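Local structure of possible TctC subunit of the Tripartite Tricarboxylate Transport(TTT) Family (Rhodopseudomonas palustris, 6HKE) at residues A[34-39]-A[265-270]; A[112-117]-A[217-222]; A[155-160]-A[298-303]; A[162-167]-A[186-191]; A[199-204]-A[273-278]. The protein binds malate and probably delivers such C4-dicarboxylates from the periplasm to a tripartite tricarboxylate transporter. The protein carries 2 engineered substitutions. All blocks are in the same frame, centred on the assembly; numbering follows the deposited sequence.

Interaction 1 (A[34-39]-A[265-270]); sequences ARLITA and QSDVRT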
# COMPACT_ATOMS: atom_id res chain seq x y z
N ALA A 34 -5.27 -7.55 4.32
CA ALA A 34 -6.53 -7.43 5.10
C ALA A 34 -7.18 -8.82 5.27
O ALA A 34 -7.61 -9.14 6.39
CB ALA A 34 -7.45 -6.46 4.42
N ARG A 35 -7.22 -9.63 4.22
CA ARG A 35 -7.92 -10.94 4.30
C ARG A 35 -7.17 -11.85 5.27
O ARG A 35 -7.81 -12.58 6.05
CB ARG A 35 -8.04 -11.57 2.91
CG ARG A 35 -9.27 -11.07 2.16
CD ARG A 35 -9.33 -11.57 0.74
NE ARG A 35 -10.22 -10.66 0.03
CZ ARG A 35 -11.54 -10.69 0.11
NH1 ARG A 35 -12.16 -11.63 0.81
NH2 ARG A 35 -12.24 -9.78 -0.54
N LEU A 36 -5.85 -11.78 5.23
CA LEU A 36 -4.94 -12.63 6.03
C LEU A 36 -5.08 -12.26 7.51
O LEU A 36 -5.20 -13.19 8.34
CB LEU A 36 -3.52 -12.41 5.51
CG LEU A 36 -2.42 -13.06 6.33
CD1 LEU A 36 -2.65 -14.56 6.44
CD2 LEU A 36 -1.05 -12.74 5.74
N ILE A 37 -5.11 -10.97 7.84
CA ILE A 37 -5.14 -10.53 9.26
C ILE A 37 -6.58 -10.62 9.82
O ILE A 37 -6.76 -11.19 10.94
CB ILE A 37 -4.48 -9.16 9.45
CG1 ILE A 37 -2.98 -9.26 9.17
CG2 ILE A 37 -4.74 -8.64 10.84
CD1 ILE A 37 -2.29 -7.96 8.92
N THR A 38 -7.57 -10.12 9.09
CA THR A 38 -8.98 -10.04 9.57
C THR A 38 -9.54 -11.43 9.86
O THR A 38 -10.29 -11.53 10.85
CB THR A 38 -9.86 -9.22 8.63
OG1 THR A 38 -9.88 -9.84 7.33
CG2 THR A 38 -9.38 -7.78 8.56
N ALA A 39 -9.21 -12.46 9.07
CA ALA A 39 -9.67 -13.85 9.34
C ALA A 39 -9.20 -14.29 10.74
O ALA A 39 -10.04 -14.81 11.50
CB ALA A 39 -9.21 -14.82 8.28
N GLN A 265 -0.19 -14.99 15.18
CA GLN A 265 -0.49 -16.32 14.60
C GLN A 265 0.63 -16.71 13.63
O GLN A 265 1.01 -15.88 12.80
CB GLN A 265 -1.83 -16.35 13.87
CG GLN A 265 -3.03 -16.18 14.78
CD GLN A 265 -2.88 -17.06 15.99
OE1 GLN A 265 -2.54 -16.59 17.07
NE2 GLN A 265 -3.07 -18.35 15.79
N SER A 266 1.12 -17.94 13.74
CA SER A 266 2.18 -18.50 12.88
C SER A 266 1.81 -18.30 11.41
O SER A 266 2.70 -17.92 10.63
CB SER A 266 2.41 -19.94 13.15
OG SER A 266 3.56 -20.37 12.44
N ASP A 267 0.55 -18.56 11.08
CA ASP A 267 0.02 -18.54 9.69
C ASP A 267 0.22 -17.15 9.11
O ASP A 267 0.62 -17.04 7.94
CB ASP A 267 -1.47 -18.88 9.66
CG ASP A 267 -1.87 -19.44 8.32
OD1 ASP A 267 -1.56 -20.63 8.09
OD2 ASP A 267 -2.44 -18.68 7.50
N VAL A 268 -0.06 -16.12 9.91
CA VAL A 268 0.01 -14.69 9.51
C VAL A 268 1.48 -14.26 9.39
O VAL A 268 1.80 -13.68 8.35
CB VAL A 268 -0.82 -13.80 10.47
CG1 VAL A 268 -0.64 -12.31 10.23
CG2 VAL A 268 -2.29 -14.15 10.36
N ARG A 269 2.35 -14.59 10.36
CA ARG A 269 3.77 -14.14 10.35
C ARG A 269 4.46 -14.71 9.12
O ARG A 269 5.14 -13.95 8.40
CB ARG A 269 4.56 -14.58 11.58
CG ARG A 269 4.01 -14.09 12.91
CD ARG A 269 4.83 -14.72 14.01
NE ARG A 269 6.24 -14.47 13.77
CZ ARG A 269 6.86 -13.32 14.06
NH1 ARG A 269 6.20 -12.31 14.60
NH2 ARG A 269 8.15 -13.18 13.81
N THR A 270 4.29 -16.01 8.86
CA THR A 270 4.99 -16.71 7.77
C THR A 270 4.41 -16.24 6.43
O THR A 270 5.22 -16.06 5.50
CB THR A 270 5.03 -18.22 7.98
OG1 THR A 270 3.71 -18.72 7.83
CG2 THR A 270 5.56 -18.61 9.35

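Interaction 2 (A[112-117]-A[217-222]); sequences PVLLLA and PVVPDV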
# COMPACT_ATOMS: atom_id res chain seq x y z
N PRO A 112 8.52 -2.62 1.66
CA PRO A 112 9.06 -1.81 0.57
C PRO A 112 8.24 -1.93 -0.72
O PRO A 112 7.45 -2.85 -0.92
CB PRO A 112 10.48 -2.33 0.41
CG PRO A 112 10.39 -3.77 0.86
CD PRO A 112 9.38 -3.77 1.99
N VAL A 113 8.45 -0.93 -1.55
CA VAL A 113 7.94 -0.78 -2.93
C VAL A 113 9.09 -1.09 -3.89
O VAL A 113 10.26 -0.68 -3.60
CB VAL A 113 7.42 0.65 -3.13
CG1 VAL A 113 7.28 1.02 -4.60
CG2 VAL A 113 6.13 0.86 -2.38
N LEU A 114 8.75 -1.74 -5.01
CA LEU A 114 9.66 -2.16 -6.10
C LEU A 114 9.26 -1.47 -7.39
O LEU A 114 8.06 -1.40 -7.68
CB LEU A 114 9.52 -3.67 -6.27
CG LEU A 114 10.21 -4.50 -5.20
CD1 LEU A 114 9.79 -5.95 -5.29
CD2 LEU A 114 11.72 -4.39 -5.36
N LEU A 115 10.25 -1.07 -8.19
CA LEU A 115 10.03 -0.64 -9.59
C LEU A 115 10.04 -1.89 -10.45
O LEU A 115 11.08 -2.53 -10.50
CB LEU A 115 11.15 0.33 -9.97
CG LEU A 115 11.17 0.72 -11.44
CD1 LEU A 115 9.83 1.31 -11.87
CD2 LEU A 115 12.31 1.68 -11.70
N LEU A 116 8.89 -2.29 -11.00
CA LEU A 116 8.75 -3.49 -11.87
C LEU A 116 8.59 -3.03 -13.31
O LEU A 116 8.09 -1.92 -13.53
CB LEU A 116 7.51 -4.29 -11.51
CG LEU A 116 7.31 -4.63 -10.05
CD1 LEU A 116 6.08 -5.50 -9.93
CD2 LEU A 116 8.54 -5.31 -9.46
N ALA A 117 8.95 -3.88 -14.26
CA ALA A 117 8.59 -3.64 -15.67
C ALA A 117 8.17 -4.96 -16.28
O ALA A 117 8.47 -6.04 -15.71
CB ALA A 117 9.74 -3.02 -16.42
N PRO A 217 15.63 -9.55 1.94
CA PRO A 217 16.01 -10.95 1.77
C PRO A 217 15.03 -11.83 0.98
O PRO A 217 15.48 -12.84 0.54
CB PRO A 217 16.22 -11.46 3.21
CG PRO A 217 15.63 -10.42 4.14
CD PRO A 217 15.49 -9.14 3.35
N VAL A 218 13.76 -11.45 0.75
CA VAL A 218 12.86 -12.24 -0.14
C VAL A 218 13.13 -11.89 -1.61
O VAL A 218 12.64 -12.64 -2.48
CB VAL A 218 11.36 -12.07 0.16
CG1 VAL A 218 11.04 -12.27 1.63
CG2 VAL A 218 10.83 -10.74 -0.33
N VAL A 219 13.82 -10.78 -1.89
CA VAL A 219 14.25 -10.44 -3.29
C VAL A 219 15.69 -9.94 -3.23
O VAL A 219 15.98 -8.80 -3.59
CB VAL A 219 13.28 -9.45 -3.97
CG1 VAL A 219 11.93 -10.09 -4.20
CG2 VAL A 219 13.13 -8.15 -3.21
N PRO A 220 16.64 -10.79 -2.82
CA PRO A 220 17.98 -10.32 -2.47
C PRO A 220 18.82 -9.90 -3.69
O PRO A 220 19.78 -9.17 -3.47
CB PRO A 220 18.59 -11.50 -1.70
CG PRO A 220 17.87 -12.72 -2.24
CD PRO A 220 16.49 -12.25 -2.64
N ASP A 221 18.44 -10.30 -4.91
CA ASP A 221 19.16 -9.97 -6.17
C ASP A 221 18.69 -8.62 -6.75
O ASP A 221 19.25 -8.17 -7.76
CB ASP A 221 19.10 -11.17 -7.14
CG ASP A 221 20.25 -12.18 -6.96
OD1 ASP A 221 21.11 -11.98 -6.06
OD2 ASP A 221 20.32 -13.15 -7.76
N VAL A 222 17.75 -7.93 -6.09
CA VAL A 222 17.24 -6.58 -6.50
C VAL A 222 18.00 -5.49 -5.76
O VAL A 222 17.95 -5.42 -4.53
CB VAL A 222 15.73 -6.48 -6.24
CG1 VAL A 222 15.19 -5.10 -6.58
CG2 VAL A 222 14.95 -7.58 -6.96

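Interaction 3 (A[155-160]-A[298-303]); sequences CLLLNR and ISRWED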
# COMPACT_ATOMS: atom_id res chain seq x y z
N CYS A 155 5.32 6.12 -8.24
CA CYS A 155 5.69 6.37 -9.66
C CYS A 155 5.86 7.88 -9.88
O CYS A 155 6.77 8.28 -10.62
CB CYS A 155 4.73 5.70 -10.64
SG CYS A 155 3.28 6.69 -11.14
N LEU A 156 5.06 8.70 -9.21
CA LEU A 156 5.23 10.17 -9.28
C LEU A 156 6.58 10.55 -8.65
O LEU A 156 7.27 11.44 -9.19
CB LEU A 156 4.04 10.83 -8.58
CG LEU A 156 4.06 12.36 -8.59
CD1 LEU A 156 2.65 12.92 -8.67
CD2 LEU A 156 4.79 12.90 -7.37
N LEU A 157 6.98 9.89 -7.56
CA LEU A 157 8.27 10.18 -6.90
C LEU A 157 9.41 9.81 -7.85
O LEU A 157 10.30 10.66 -8.08
CB LEU A 157 8.40 9.41 -5.59
CG LEU A 157 9.74 9.63 -4.89
CD1 LEU A 157 10.03 11.13 -4.72
CD2 LEU A 157 9.76 8.94 -3.54
N LEU A 158 9.37 8.58 -8.37
CA LEU A 158 10.37 8.06 -9.33
C LEU A 158 10.43 8.97 -10.57
O LEU A 158 11.53 9.44 -10.90
CB LEU A 158 10.00 6.61 -9.67
CG LEU A 158 10.87 5.93 -10.72
CD1 LEU A 158 12.25 5.61 -10.18
CD2 LEU A 158 10.18 4.67 -11.20
N ASN A 159 9.30 9.23 -11.22
CA ASN A 159 9.26 10.04 -12.47
C ASN A 159 9.79 11.46 -12.22
O ASN A 159 10.49 11.98 -13.11
CB ASN A 159 7.86 10.04 -13.08
CG ASN A 159 7.48 8.68 -13.62
OD1 ASN A 159 8.30 7.76 -13.67
ND2 ASN A 159 6.24 8.54 -14.01
N ARG A 160 9.50 12.07 -11.07
CA ARG A 160 10.02 13.42 -10.70
C ARG A 160 11.52 13.39 -10.42
O ARG A 160 12.20 14.38 -10.72
CB ARG A 160 9.32 13.99 -9.47
CG ARG A 160 8.07 14.76 -9.84
CD ARG A 160 7.29 15.23 -8.63
NE ARG A 160 5.94 15.58 -9.06
CZ ARG A 160 5.33 16.73 -8.80
NH1 ARG A 160 5.92 17.68 -8.09
NH2 ARG A 160 4.10 16.90 -9.25
N ILE A 298 1.90 12.37 5.74
CA ILE A 298 1.25 13.60 5.19
C ILE A 298 2.34 14.64 4.88
O ILE A 298 2.31 15.17 3.76
CB ILE A 298 0.15 14.15 6.14
CG1 ILE A 298 -1.07 13.24 6.15
CG2 ILE A 298 -0.22 15.58 5.77
CD1 ILE A 298 -2.18 13.66 7.11
N SER A 299 3.26 14.89 5.83
CA SER A 299 4.31 15.95 5.74
C SER A 299 5.33 15.57 4.67
O SER A 299 5.76 16.48 3.92
CB SER A 299 5.04 16.19 7.05
OG SER A 299 4.20 15.97 8.16
N ARG A 300 5.74 14.30 4.66
CA ARG A 300 6.75 13.74 3.72
C ARG A 300 6.30 14.08 2.29
O ARG A 300 7.10 14.67 1.55
CB ARG A 300 6.94 12.24 4.02
CG ARG A 300 8.01 11.55 3.20
CD ARG A 300 7.51 11.21 1.81
NE ARG A 300 8.52 10.67 0.90
CZ ARG A 300 8.82 9.38 0.76
NH1 ARG A 300 9.74 9.02 -0.11
NH2 ARG A 300 8.20 8.45 1.49
N TRP A 301 5.04 13.80 1.93
CA TRP A 301 4.52 14.01 0.55
C TRP A 301 4.20 15.48 0.27
O TRP A 301 4.16 15.83 -0.92
CB TRP A 301 3.32 13.10 0.27
CG TRP A 301 3.76 11.68 0.22
CD1 TRP A 301 3.71 10.77 1.23
CD2 TRP A 301 4.47 11.03 -0.85
NE1 TRP A 301 4.25 9.59 0.84
CE2 TRP A 301 4.75 9.72 -0.43
CE3 TRP A 301 4.86 11.42 -2.14
CZ2 TRP A 301 5.39 8.79 -1.24
CZ3 TRP A 301 5.50 10.50 -2.93
CH2 TRP A 301 5.75 9.20 -2.50
N GLU A 302 3.96 16.29 1.31
CA GLU A 302 3.90 17.77 1.19
C GLU A 302 5.29 18.28 0.76
O GLU A 302 5.31 19.13 -0.12
CB GLU A 302 3.40 18.42 2.48
CG GLU A 302 1.88 18.51 2.58
CD GLU A 302 1.28 18.70 3.97
OE1 GLU A 302 2.03 18.63 4.97
OE2 GLU A 302 0.04 18.89 4.07
N ASP A 303 6.38 17.74 1.31
CA ASP A 303 7.79 18.06 0.94
C ASP A 303 8.11 17.65 -0.51
O ASP A 303 8.75 18.46 -1.21
CB ASP A 303 8.82 17.39 1.86
CG ASP A 303 8.88 17.97 3.26
OD1 ASP A 303 7.91 18.65 3.66
OD2 ASP A 303 9.88 17.72 3.95

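Interaction 4 (A[162-167]-A[186-191]); sequences LKVDPT and VDYMCD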
# COMPACT_ATOMS: atom_id res chain seq x y z
N LEU A 162 13.60 11.24 -11.87
CA LEU A 162 14.21 10.97 -13.20
C LEU A 162 13.81 12.06 -14.21
O LEU A 162 14.31 12.02 -15.33
CB LEU A 162 13.76 9.60 -13.71
CG LEU A 162 14.23 8.38 -12.93
CD1 LEU A 162 13.68 7.13 -13.58
CD2 LEU A 162 15.74 8.30 -12.85
N LYS A 163 12.92 12.97 -13.83
CA LYS A 163 12.52 14.14 -14.67
C LYS A 163 11.90 13.63 -15.97
O LYS A 163 12.19 14.19 -17.03
CB LYS A 163 13.73 15.05 -14.90
CG LYS A 163 14.49 15.41 -13.62
CD LYS A 163 15.53 16.51 -13.76
CE LYS A 163 16.47 16.53 -12.58
NZ LYS A 163 15.73 16.33 -11.31
N VAL A 164 11.05 12.62 -15.88
CA VAL A 164 10.23 12.08 -17.00
C VAL A 164 8.76 12.16 -16.58
O VAL A 164 8.47 11.98 -15.40
CB VAL A 164 10.65 10.64 -17.33
CG1 VAL A 164 12.13 10.56 -17.70
CG2 VAL A 164 10.34 9.67 -16.20
N ASP A 165 7.87 12.45 -17.53
CA ASP A 165 6.41 12.47 -17.29
C ASP A 165 5.72 11.63 -18.36
O ASP A 165 5.03 12.16 -19.22
CB ASP A 165 5.86 13.90 -17.24
CG ASP A 165 4.48 13.98 -16.62
OD1 ASP A 165 4.17 13.13 -15.74
OD2 ASP A 165 3.71 14.89 -17.01
N PRO A 166 5.86 10.28 -18.31
CA PRO A 166 5.09 9.39 -19.17
C PRO A 166 3.61 9.36 -18.79
O PRO A 166 3.28 9.76 -17.69
CB PRO A 166 5.70 8.00 -18.92
CG PRO A 166 6.30 8.11 -17.54
CD PRO A 166 6.74 9.55 -17.38
N THR A 167 2.75 8.88 -19.69
CA THR A 167 1.31 8.61 -19.43
C THR A 167 1.14 7.66 -18.24
O THR A 167 1.82 6.61 -18.21
CB THR A 167 0.64 8.00 -20.66
OG1 THR A 167 0.99 8.85 -21.76
CG2 THR A 167 -0.87 7.89 -20.52
N VAL A 186 1.22 -2.76 -20.20
CA VAL A 186 1.84 -1.55 -19.59
C VAL A 186 3.34 -1.82 -19.41
O VAL A 186 3.76 -2.99 -19.43
CB VAL A 186 1.14 -1.15 -18.28
CG1 VAL A 186 -0.27 -0.62 -18.53
CG2 VAL A 186 1.12 -2.29 -17.28
N ASP A 187 4.13 -0.75 -19.24
CA ASP A 187 5.61 -0.77 -19.35
C ASP A 187 6.23 -0.91 -17.96
O ASP A 187 7.02 -1.84 -17.74
CB ASP A 187 6.08 0.44 -20.13
CG ASP A 187 5.61 0.32 -21.57
OD1 ASP A 187 6.08 -0.62 -22.25
OD2 ASP A 187 4.71 1.07 -21.96
N TYR A 188 5.87 -0.03 -17.02
CA TYR A 188 6.35 -0.19 -15.64
C TYR A 188 5.31 0.28 -14.62
O TYR A 188 4.22 0.77 -14.96
CB TYR A 188 7.72 0.47 -15.47
CG TYR A 188 7.78 1.97 -15.55
CD1 TYR A 188 7.93 2.59 -16.77
CD2 TYR A 188 7.83 2.75 -14.40
CE1 TYR A 188 8.08 3.96 -16.86
CE2 TYR A 188 7.97 4.12 -14.48
CZ TYR A 188 8.10 4.73 -15.71
OH TYR A 188 8.23 6.09 -15.81
N MET A 189 5.69 0.08 -13.37
CA MET A 189 4.80 0.10 -12.20
C MET A 189 5.70 0.13 -10.98
O MET A 189 6.75 -0.57 -10.99
CB MET A 189 3.97 -1.19 -12.24
CG MET A 189 2.68 -1.15 -11.50
SD MET A 189 1.94 -2.78 -11.79
CE MET A 189 2.31 -3.60 -10.24
N CYS A 190 5.35 0.94 -9.98
CA CYS A 190 5.92 0.82 -8.62
C CYS A 190 4.89 0.05 -7.82
O CYS A 190 3.73 0.48 -7.87
CB CYS A 190 6.25 2.18 -8.04
SG CYS A 190 7.50 3.01 -9.04
N ASP A 191 5.26 -1.09 -7.24
CA ASP A 191 4.29 -1.93 -6.50
C ASP A 191 4.86 -2.35 -5.14
O ASP A 191 6.07 -2.43 -4.97
CB ASP A 191 3.85 -3.10 -7.38
CG ASP A 191 2.52 -3.75 -6.99
OD1 ASP A 191 1.82 -3.20 -6.11
OD2 ASP A 191 2.19 -4.81 -7.58

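Interaction 5 (A[199-204]-A[273-278]); sequences ALREGK and TDLGAL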
# COMPACT_ATOMS: atom_id res chain seq x y z
N ALA A 199 4.78 -12.91 -8.81
CA ALA A 199 5.04 -12.69 -10.25
C ALA A 199 6.54 -12.84 -10.56
O ALA A 199 6.86 -13.48 -11.59
CB ALA A 199 4.53 -11.33 -10.66
N LEU A 200 7.41 -12.28 -9.71
CA LEU A 200 8.90 -12.38 -9.83
C LEU A 200 9.31 -13.85 -9.71
O LEU A 200 10.11 -14.31 -10.53
CB LEU A 200 9.58 -11.54 -8.75
CG LEU A 200 9.40 -10.02 -8.87
CD1 LEU A 200 9.92 -9.31 -7.63
CD2 LEU A 200 10.08 -9.49 -10.12
N ARG A 201 8.77 -14.55 -8.71
CA ARG A 201 9.08 -15.98 -8.42
C ARG A 201 8.64 -16.88 -9.59
O ARG A 201 9.22 -17.96 -9.72
CB ARG A 201 8.44 -16.40 -7.09
CG ARG A 201 9.30 -16.07 -5.88
CD ARG A 201 8.53 -16.32 -4.59
NE ARG A 201 9.26 -16.04 -3.36
CZ ARG A 201 8.72 -16.05 -2.14
NH1 ARG A 201 7.43 -16.32 -1.98
NH2 ARG A 201 9.46 -15.80 -1.07
N GLU A 202 7.66 -16.46 -10.39
CA GLU A 202 7.22 -17.20 -11.61
C GLU A 202 7.94 -16.64 -12.85
O GLU A 202 7.71 -17.18 -13.93
CB GLU A 202 5.70 -17.13 -11.75
CG GLU A 202 4.96 -17.88 -10.66
CD GLU A 202 3.45 -17.82 -10.78
OE1 GLU A 202 2.91 -16.72 -11.03
OE2 GLU A 202 2.81 -18.89 -10.62
N GLY A 203 8.78 -15.61 -12.68
CA GLY A 203 9.53 -14.94 -13.76
C GLY A 203 8.66 -14.12 -14.70
O GLY A 203 9.15 -13.80 -15.80
N LYS A 204 7.45 -13.71 -14.29
CA LYS A 204 6.46 -13.06 -15.19
C LYS A 204 6.72 -11.55 -15.31
O LYS A 204 6.23 -10.94 -16.26
CB LYS A 204 5.03 -13.31 -14.72
CG LYS A 204 4.49 -14.70 -15.00
CD LYS A 204 3.31 -15.03 -14.12
CE LYS A 204 2.44 -16.13 -14.68
NZ LYS A 204 1.50 -16.67 -13.66
N THR A 273 5.74 -12.49 5.97
CA THR A 273 7.22 -12.41 5.84
C THR A 273 7.68 -13.14 4.57
O THR A 273 8.67 -12.66 3.96
CB THR A 273 7.93 -12.86 7.13
OG1 THR A 273 7.63 -14.22 7.41
CG2 THR A 273 7.57 -12.01 8.33
N ASP A 274 7.01 -14.21 4.15
CA ASP A 274 7.32 -14.93 2.87
C ASP A 274 7.11 -14.02 1.65
O ASP A 274 7.70 -14.29 0.59
CB ASP A 274 6.45 -16.18 2.66
CG ASP A 274 6.83 -17.38 3.49
OD1 ASP A 274 8.02 -17.47 3.94
OD2 ASP A 274 5.94 -18.24 3.71
N LEU A 275 6.26 -13.01 1.77
CA LEU A 275 5.93 -12.10 0.65
C LEU A 275 6.66 -10.77 0.85
O LEU A 275 6.35 -9.83 0.11
CB LEU A 275 4.41 -11.96 0.59
CG LEU A 275 3.63 -13.23 0.25
CD1 LEU A 275 2.13 -13.00 0.36
CD2 LEU A 275 3.96 -13.72 -1.14
N GLY A 276 7.58 -10.68 1.82
CA GLY A 276 8.54 -9.56 1.98
C GLY A 276 8.02 -8.41 2.83
O GLY A 276 8.70 -7.37 2.88
N ALA A 277 6.86 -8.59 3.47
CA ALA A 277 6.22 -7.64 4.41
C ALA A 277 6.74 -7.87 5.83
O ALA A 277 7.07 -9.02 6.16
CB ALA A 277 4.72 -7.83 4.34
N LEU A 278 6.79 -6.82 6.65
CA LEU A 278 7.20 -6.93 8.08
C LEU A 278 5.97 -7.18 8.95
O LEU A 278 4.92 -6.61 8.67
CB LEU A 278 7.91 -5.66 8.54
CG LEU A 278 9.16 -5.27 7.75
CD1 LEU A 278 9.77 -3.98 8.30
CD2 LEU A 278 10.19 -6.39 7.76

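Interaction 1 (A[34-39]-A[265-270])
L36 and V268 face each other where helix 34-39 runs nearly antiparallel to helix 266-270, the two short axes 160° apart and 9.9 Å from each other at closest approach. The CA atoms of L36 and V268 lie 6.4 Å apart, and these two residues carry most of the contact. The CB of L36 points toward the other helix, and its CG sits anti to the backbone N (chi1 172°), which lays the branched end against V268. There CD1 of L36 packs on CG2 of V268 at 4.0 Å, while its CD2 lies 4.0 Å from the backbone O of V268. CG2 of V268 also lies against the backbone O of L36 at 3.7 Å, whereas CG1 meets CG1 of I37 at 4.0 Å, the isoleucine and valine side chains crossing at about a right angle. OD2 of D267 comes to 4.3 Å from CD1 of L36. No hydrogen bond joins the segments. With an alanine in place of L36 both delta methyls are gone, and V268 CG2 would probably lose its packing partner, leaving a gap between the helices. Beyond V268, L36 also touches L272 and R271, while A34 and T38 turn to strands 18-22 and 49-53. This is antiparallel helix-helix packing, joining a helix that covers the parallel strands of an alpha/beta domain to the later helix 266-274 in a periplasmic binding protein.

Interaction 2 (A[112-117]-A[217-222])
L114 bridges strand 112-117 and loop 217-222 through apolar contact, with no hydrogen bond between the segments; its CA lies 8.8 Å from that of V222. Of the van der Waals contacts, the closer is between CD2 of L114 and CG1 of V222, at 3.7 Å, the two side chains crossing at a slant. The other branch, CD1 of L114, reaches CG2 of V219 more loosely at 4.5 Å. All three residues direct their CB toward the opposite segment, and the leucine fork thus spans two valines. In V222, CG1 stands anti to the backbone N (chi1 177°), which turns this methyl to the leucine.

The polar bonds hold each side in shape separately. V219 to V222 form a type I beta turn, closed by V222 N to V219 O at 3.2 Å, which brings both valines to bear on one leucine. On the strand side, backbone bonds link L114 to D191 and L115 to Y208 and V209, on neighbouring strands. I210 also touches L114, and I193 touches V219. The result is a loop packed by two valines on one leucine of a central strand, in the mixed sheet of a type II periplasmic binding protein.

Interaction 3 (A[155-160]-A[298-303])
L157 of helix 155-160 meets R300 and W301 of helix 298-303, the CA atoms of L157 and W301 being 9.2 Å apart. Its side chain crosses each partner at about a right angle. Its CB comes to the edge of the indole, near the ring plane, 4.1 Å from CH2 of W301. Its CD2, beside the same end of the indole, comes to 3.4 Å from NH1 of R300, an oblique approach to the guanidinium.

The tryptophan reaches L157 with the far end of its six-membered ring, because CG lies anti to the carbonyl carbon (chi1 -68°) and the indole extends away from its own helix. R300 starts anti to its backbone N but bends at chi2 (-79°), which folds its chain alongside the indole. CD of R300 sits 3.7 Å above the plane of the W301 ring, offset toward the rim, and CZ2 of W301 in turn lies over a face of the guanidinium. NH1 gives a hydrogen bond to O of Q234, and NE1 of W301 a weak one to OE1 of E297. A86 and A89 of helix 82-90 also pack against the tryptophan.

The charged group is therefore used in two ways: its CD and guanidinium lie along the indole of its own helix and its NH1 end meets a leucine methyl of the other, while the backbone carbonyl of Q234 satisfies NH1, which probably also limits how the guanidinium can turn.

Interaction 4 (A[162-167]-A[186-191])
Y188, on strand 188-191, pushes its phenol end against the connection that leads from helix 150-162 into strand 167-170, the last link of a beta-alpha-beta unit built on the parallel strands 141-144 and 167-170. The ring of P166 meets that end, the two side chains standing at about a right angle: CG of P166 lies 3.3 Å from OH of Y188, and 4.2 Å from CZ. The approach to the aromatic ring is oblique. CD of P166 is a little farther from the same OH, at 4.1 Å. Two residues earlier in the connection, CG2 of V164 comes to 4.2 Å from OH of Y188, its side chain slanting against the tyrosine.

In Y188, CG occupies the position between the backbone N and the carbonyl carbon (chi1 68°), which swings the ring out to V164 and P166 although the CB itself does not point at them. The strand itself lies in the sheet between 102-118, to which it is antiparallel, and 141-144, to which it is parallel; Y188 exchanges backbone bonds with A143, and M189 with L116. Helix 150-162 packs over this part of the sheet and supplies N159, whose OD1 hydrogen-bonds OH of Y188. The buried hydroxyl thus has a polar partner even though only carbons of P166 and V164 meet it within this contact. V142, L115 and A117 touch the tyrosine from neighbouring strands, and V133 does so from helix 126-136, while F129 meets its ring edge-to-face.

Interaction 5 (A[199-204]-A[273-278])
R201 reaches from the end of helix 193-201 to D274, at the end of helix 266-274, so that two helix C-termini meet, each closed by a Schellman motif. In the first, G203 has positive phi (70°), with G203 N bonded to L200 O and K204 N to A199 O at 2.8 Å. In the second, G276 takes the positive phi, with G276 N bonded to T273 O at 3.1 Å and A277 N to L272 O.

The polar link between them includes a weak hydrogen bond from NH2 of R201 to the backbone O of D274 at 2.9 Å, with an N-H...O angle of only 124°. The arginine chain is extended from CG to NE, and this length carries the guanidinium across to the other helix end. A positive group there would probably be favoured by the partial negative charge of the last carbonyls. The carboxylate of D274 is near but makes no contact, its OD1 being 5.5 Å from NH2 of R201.

A salt bridge within the first segment, K204 NZ to E202 OE1, stands apart from this link.

Apolar contact is slight in this surface setting: L275 also packs on V194, V197 and P198 of helix 193-201, and its CD2 ends 4.4 Å from NH1 of R201.

Overall arrangement
Interactions 2, 3 and 4 form a connected group around the central sheet. Strands 102-118 and 188-192 are neighbours in it, with A117 CB packed on D187 O at 3.2 Å, and L115 CD1 packs on L158 CD2 of interaction 3 at 3.4 Å. Interaction 5 lies beside interaction 2, their centres 8 Å apart, with V218 packed on T273 and G276. Helix 266-274 carries interaction 5 on to interaction 1, whose centre is 16 Å away; interactions 1 and 3 lie on opposite sides of the chain's centre. None touches malate: the side chain of W301 is about 10 Å from the bound D-malate, and that of L36 about 13 Å.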